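Local coordinates for protein kinase A regulatory subunit, putative (Trypanosoma cruzi, PDB 6FTF) that binds the nucleoside 7-cyano-7-deazainosine in two pockets and probably regulates a cAMP-independent protein kinase A through its paired cyclic nucleotide-binding domains, at residues L144-G147 / T148-R152; L175-A178 / D179-S183; M266-G269 / P270-D273. All coordinates share one frame; numbering follows the deposited sequence. Where two conformers were deposited one is given.

Contact 1 of 3, residues L144-G147 / T148-R152; sequences LVMG and TAIRR
Met146 and Ala149 meet where the chain turns from one helix into the next. Met146 O accepts the backbone N-H of Ala149 at 3.0 Å, with an N-H...O angle of 140°. This closes a type II' beta turn over Gly147 and Thr148. Gly147 holds the positive phi (54°) that the turn asks for. Ala149 is the buried residue here. Its CB lies 3.3 Å from Met146 O, and the CG of Met146 comes alongside it. The Met146 chain is extended, with CG anti to the backbone N (chi1 -180°), and it reaches across the start of the new helix. Its methyl CE reaches CD1 of Ile150 at 3.7 Å, with the two chains at a slant. Met115 and Tyr116 of helix 111-116 also touch this apolar side.

The rest is looser. Gly147 and Thr148 are exposed, as is Ile150 despite touching Met146, and waters sit at two separate places on the turn. One water donates to Met146 O and accepts from Arg152 NH1 at 2.9 Å, lying in the plane of the guanidinium at its edge. A second water donates to Gly147 O and accepts from Ile150 N at 3.0 Å. Thr148 occupies the N-cap position without a side-chain capping bond. The arrangement is a helix-to-helix corner on a type II' turn, linking helix 138-145, after the strands of the first nucleotide-binding domain, to helix 149-160.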
# COMPACT_ATOMS: atom_id res chain seq x y z
N LEU A 144 0.04 -16.72 10.16
CA LEU A 144 -1.20 -16.07 9.76
C LEU A 144 -1.04 -14.90 8.81
O LEU A 144 -2.00 -14.55 8.12
CB LEU A 144 -1.96 -15.58 10.99
CG LEU A 144 -2.33 -16.63 12.03
CD1 LEU A 144 -3.23 -15.97 13.05
CD2 LEU A 144 -3.02 -17.84 11.41
N VAL A 145 0.12 -14.25 8.77
CA VAL A 145 0.28 -13.03 7.99
C VAL A 145 1.10 -13.26 6.73
O VAL A 145 0.69 -12.87 5.64
CB VAL A 145 0.90 -11.92 8.85
CG1 VAL A 145 1.05 -10.64 8.01
CG2 VAL A 145 0.07 -11.66 10.08
N MET A 146 2.27 -13.88 6.87
CA MET A 146 3.25 -13.83 5.79
C MET A 146 2.70 -14.40 4.49
O MET A 146 2.87 -13.81 3.41
CB MET A 146 4.50 -14.56 6.22
CG MET A 146 5.56 -14.54 5.16
SD MET A 146 7.12 -15.09 5.82
CE MET A 146 8.08 -15.20 4.32
N GLY A 147 2.07 -15.57 4.56
CA GLY A 147 1.42 -16.10 3.37
C GLY A 147 2.37 -16.17 2.21
O GLY A 147 3.51 -16.64 2.34
N THR A 148 1.91 -15.69 1.06
CA THR A 148 2.67 -15.72 -0.18
C THR A 148 3.47 -14.44 -0.43
O THR A 148 3.70 -14.07 -1.58
CB THR A 148 1.74 -16.03 -1.36
OG1 THR A 148 0.68 -15.07 -1.38
CG2 THR A 148 1.18 -17.46 -1.26
N ALA A 149 3.95 -13.79 0.63
CA ALA A 149 4.62 -12.51 0.50
C ALA A 149 5.80 -12.57 -0.46
O ALA A 149 6.02 -11.66 -1.25
CB ALA A 149 5.10 -12.00 1.85
N ILE A 150 6.63 -13.61 -0.36
CA ILE A 150 7.82 -13.68 -1.20
C ILE A 150 7.44 -13.88 -2.66
O ILE A 150 8.00 -13.24 -3.56
CB ILE A 150 8.79 -14.73 -0.64
CG1 ILE A 150 9.37 -14.23 0.71
CG2 ILE A 150 9.91 -15.02 -1.64
CD1 ILE A 150 10.36 -15.17 1.41
N ARG A 151 6.47 -14.76 -2.92
CA ARG A 151 5.98 -14.97 -4.28
C ARG A 151 5.41 -13.69 -4.86
O ARG A 151 5.62 -13.39 -6.04
CB ARG A 151 4.91 -16.07 -4.27
CG ARG A 151 4.23 -16.31 -5.59
CD ARG A 151 3.11 -17.34 -5.42
NE ARG A 151 2.43 -17.63 -6.68
CZ ARG A 151 2.83 -18.54 -7.57
NH1 ARG A 151 3.92 -19.26 -7.36
NH2 ARG A 151 2.14 -18.73 -8.68
N ARG A 152 4.65 -12.94 -4.05
CA ARG A 152 4.06 -11.70 -4.53
C ARG A 152 5.14 -10.70 -4.90
O ARG A 152 5.08 -10.05 -5.95
CB ARG A 152 3.11 -11.15 -3.48
CG ARG A 152 2.34 -9.92 -3.93
CD ARG A 152 1.44 -9.36 -2.85
NE ARG A 152 0.50 -10.36 -2.34
CZ ARG A 152 0.58 -10.98 -1.17
NH1 ARG A 152 1.54 -10.71 -0.30
NH2 ARG A 152 -0.34 -11.87 -0.84
O HOH W 1 1.33 -11.75 2.41
O HOH W 2 6.11 -15.99 1.46

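Contact 2 of 3, residues L175-A178 / D179-S183; sequences LQLA and DALSS
The end of helix 171-178 passes here into strand 181-186, the first strand of the second cyclic nucleotide-binding domain's beta roll. Three backbone bonds carry the chain across. Asp179 N gives to Leu175 O at 3.0 Å, the last step of regular helical spacing. Ala180 N then gives to Leu177 O at 2.9 Å, and Leu181 N to Ala178 O at 3.1 Å. The spacing has dropped from four residues to three, and the last bond closes a type I beta turn from Ala178 to Leu181. That bond is nearly straight at hydrogen (170°), yet its donor stands well above the carbonyl plane.

Leu181 folds back over the helix end. Its CG is anti to its own carbonyl carbon (chi1 -66°), which sets CG 3.4 Å from Leu177 O. From there CD2 meets CD1 of Leu177 at 4.0 Å, the two side chains passing at a slant. Ala257 and Leu259 of strand 254-260 also touch Leu181, while Leu160 and Leu268 touch Leu177.

Asp179 turns the other way. Its CB lies 3.4 Å from Gln176 O, and its carboxylate comes back beside the last turn, with OD2 at 3.7 Å from Gln176 CA. OD2 forms a salt bridge with Arg153 of helix 149-160. This pairing would offset the negative charge in a buried place and probably limits rotation of the carboxylate. Ala180 brings its CB to 3.7 Å from Leu177 O, and it also touches Cys267. A helix unwinding through a type I turn into an edge strand is the entry to the cupin-type beta roll of this domain.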
# COMPACT_ATOMS: atom_id res chain seq x y z
N LEU A 175 9.40 -2.81 -3.16
CA LEU A 175 8.88 -4.04 -2.58
C LEU A 175 7.69 -3.77 -1.66
O LEU A 175 6.77 -4.59 -1.60
CB LEU A 175 9.98 -4.76 -1.82
CG LEU A 175 11.06 -5.32 -2.76
CD1 LEU A 175 12.31 -5.63 -1.97
CD2 LEU A 175 10.57 -6.54 -3.53
N GLN A 176 7.69 -2.63 -0.98
CA GLN A 176 6.54 -2.21 -0.17
C GLN A 176 5.30 -2.01 -1.04
O GLN A 176 4.19 -2.37 -0.64
CB GLN A 176 6.92 -0.95 0.60
CG GLN A 176 5.87 -0.24 1.40
CD GLN A 176 6.51 0.83 2.24
OE1 GLN A 176 6.86 1.92 1.76
NE2 GLN A 176 6.74 0.50 3.48
N LEU A 177 5.48 -1.46 -2.23
CA LEU A 177 4.38 -1.39 -3.19
C LEU A 177 3.94 -2.79 -3.61
O LEU A 177 2.75 -3.10 -3.65
CB LEU A 177 4.80 -0.52 -4.38
CG LEU A 177 3.83 -0.50 -5.54
CD1 LEU A 177 2.46 0.04 -5.17
CD2 LEU A 177 4.43 0.32 -6.66
N ALA A 178 4.91 -3.64 -3.96
CA ALA A 178 4.57 -5.00 -4.40
C ALA A 178 3.72 -5.73 -3.37
O ALA A 178 2.84 -6.53 -3.73
CB ALA A 178 5.84 -5.80 -4.68
N ASP A 179 3.99 -5.51 -2.07
CA ASP A 179 3.24 -6.16 -1.00
C ASP A 179 1.74 -5.92 -1.11
O ASP A 179 0.96 -6.71 -0.60
CB ASP A 179 3.70 -5.62 0.36
CG ASP A 179 5.04 -6.18 0.84
OD1 ASP A 179 5.36 -7.35 0.53
OD2 ASP A 179 5.75 -5.43 1.55
N ALA A 180 1.33 -4.81 -1.72
CA ALA A 180 -0.06 -4.39 -1.79
C ALA A 180 -0.69 -4.61 -3.16
O ALA A 180 -1.85 -4.25 -3.36
CB ALA A 180 -0.19 -2.91 -1.39
N LEU A 181 0.03 -5.22 -4.11
CA LEU A 181 -0.48 -5.38 -5.47
C LEU A 181 -1.08 -6.76 -5.69
O LEU A 181 -0.61 -7.77 -5.16
CB LEU A 181 0.63 -5.17 -6.50
CG LEU A 181 1.21 -3.77 -6.59
CD1 LEU A 181 2.37 -3.77 -7.56
CD2 LEU A 181 0.18 -2.76 -7.00
N SER A 182 -2.12 -6.78 -6.52
CA SER A 182 -2.64 -8.00 -7.11
C SER A 182 -2.80 -7.75 -8.60
O SER A 182 -2.58 -6.64 -9.07
CB SER A 182 -3.97 -8.43 -6.47
OG SER A 182 -4.98 -7.47 -6.70
N SER A 183 -3.10 -8.79 -9.35
CA SER A 183 -3.19 -8.66 -10.80
C SER A 183 -4.64 -8.83 -11.26
O SER A 183 -5.41 -9.59 -10.67
CB SER A 183 -2.31 -9.70 -11.49
OG SER A 183 -0.94 -9.45 -11.19

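Contact 3 of 3, residues M266-G269 / P270-D273; sequences MCLG and PVID
Leu268, in the last part of helix 264-268, packs against Val271. Followed outward, its CB first meets CG2 of Val271 at 3.9 Å. CG stands anti to the carbonyl carbon (chi1 -66°) and carries the branch onward. CD2 then turns back to the same methyl at 3.8 Å, so one methyl of Val271 is held by both the root and one tip of the leucine. The two side chains lie at a slant. The same CG2 also rests 3.3 Å from Leu268 O.

The backbone makes two short steps. Val271 N gives to Leu268 O at 2.8 Å, and Ile272 N gives to Gly269 O at 3.2 Å. Both donors sit above the carbonyl plane. Pro270 has no N-H to give, so it adds no bond at its place in the turn. Ile272 leans its CD1 on Gly269 CA at 3.7 Å. At the outer side, a water donates to Gly269 O and accepts from Asp273 N at 3.1 Å; its bond to Asp273 OD2 is weak.

The bend joins helix 264-268 to helix 272-275. Cys267 touches Leu177 of helix 171-178, Leu268 touches Leu166 and Leu259 of strand 254-260, and Met266 touches Gln176. Pro270 reaches Glu173, while Ile272 folds back on Phe264 and Glu265.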
# COMPACT_ATOMS: atom_id res chain seq x y z
N MET A 266 0.72 4.78 2.02
CA MET A 266 1.93 4.08 2.45
C MET A 266 2.84 3.76 1.28
O MET A 266 4.06 3.93 1.38
CB MET A 266 1.60 2.80 3.23
CG MET A 266 2.86 2.02 3.62
SD MET A 266 2.63 0.84 4.98
CE MET A 266 4.05 -0.15 4.68
N CYS A 267 2.28 3.30 0.18
CA CYS A 267 3.06 2.76 -0.95
C CYS A 267 3.55 3.85 -1.89
O CYS A 267 4.63 3.76 -2.47
CB CYS A 267 2.17 1.86 -1.80
SG CYS A 267 1.67 0.38 -1.01
N LEU A 268 2.69 4.83 -2.13
CA LEU A 268 2.96 5.81 -3.17
C LEU A 268 3.12 7.22 -2.63
O LEU A 268 3.37 8.14 -3.40
CB LEU A 268 1.89 5.76 -4.27
CG LEU A 268 1.88 4.47 -5.09
CD1 LEU A 268 0.83 4.58 -6.16
CD2 LEU A 268 3.24 4.16 -5.71
N GLY A 269 3.04 7.39 -1.31
CA GLY A 269 3.31 8.67 -0.69
C GLY A 269 4.55 9.35 -1.24
O GLY A 269 4.54 10.55 -1.55
N PRO A 270 5.64 8.60 -1.39
CA PRO A 270 6.88 9.22 -1.90
C PRO A 270 6.81 9.70 -3.35
O PRO A 270 7.70 10.46 -3.77
CB PRO A 270 7.94 8.12 -1.71
CG PRO A 270 7.37 7.23 -0.67
CD PRO A 270 5.89 7.25 -0.87
N VAL A 271 5.80 9.30 -4.12
CA VAL A 271 5.69 9.75 -5.50
C VAL A 271 4.43 10.58 -5.73
O VAL A 271 4.07 10.84 -6.87
CB VAL A 271 5.81 8.60 -6.52
CG1 VAL A 271 7.20 7.95 -6.42
CG2 VAL A 271 4.72 7.58 -6.31
N ILE A 272 3.78 11.03 -4.66
CA ILE A 272 2.58 11.85 -4.84
C ILE A 272 2.89 13.10 -5.66
O ILE A 272 2.10 13.50 -6.52
CB ILE A 272 1.92 12.16 -3.48
CG1 ILE A 272 1.17 10.93 -3.00
CG2 ILE A 272 0.98 13.35 -3.58
CD1 ILE A 272 0.64 11.04 -1.57
N ASP A 273 4.04 13.75 -5.41
CA ASP A 273 4.35 14.94 -6.19
C ASP A 273 4.60 14.60 -7.66
O ASP A 273 4.29 15.42 -8.53
CB ASP A 273 5.51 15.70 -5.55
CG ASP A 273 5.11 16.38 -4.24
OD1 ASP A 273 4.00 16.96 -4.17
OD2 ASP A 273 5.90 16.33 -3.27
O HOH W 3 5.59 13.00 -2.88

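Overall arrangement
Contact 2 is the most buried of the three, contact 3 is partly buried, and contact 1 lies at the surface. Contacts 1 and 3 each join two helices through a glycine-containing bend with bridging water. Contact 2 instead joins a helix to a strand, and a buried aspartate has an arginine partner. It is also the middle piece: Arg152 CD of contact 1 packs on Ala178 O at 3.3 Å, and Leu177 packs on Cys267 of contact 3. Contacts 1 and 3 stay about 10 Å apart at their nearest atoms. Contact 1 follows the strands of the first domain, contact 2 leads into those of the second, and contact 3 follows its last strand.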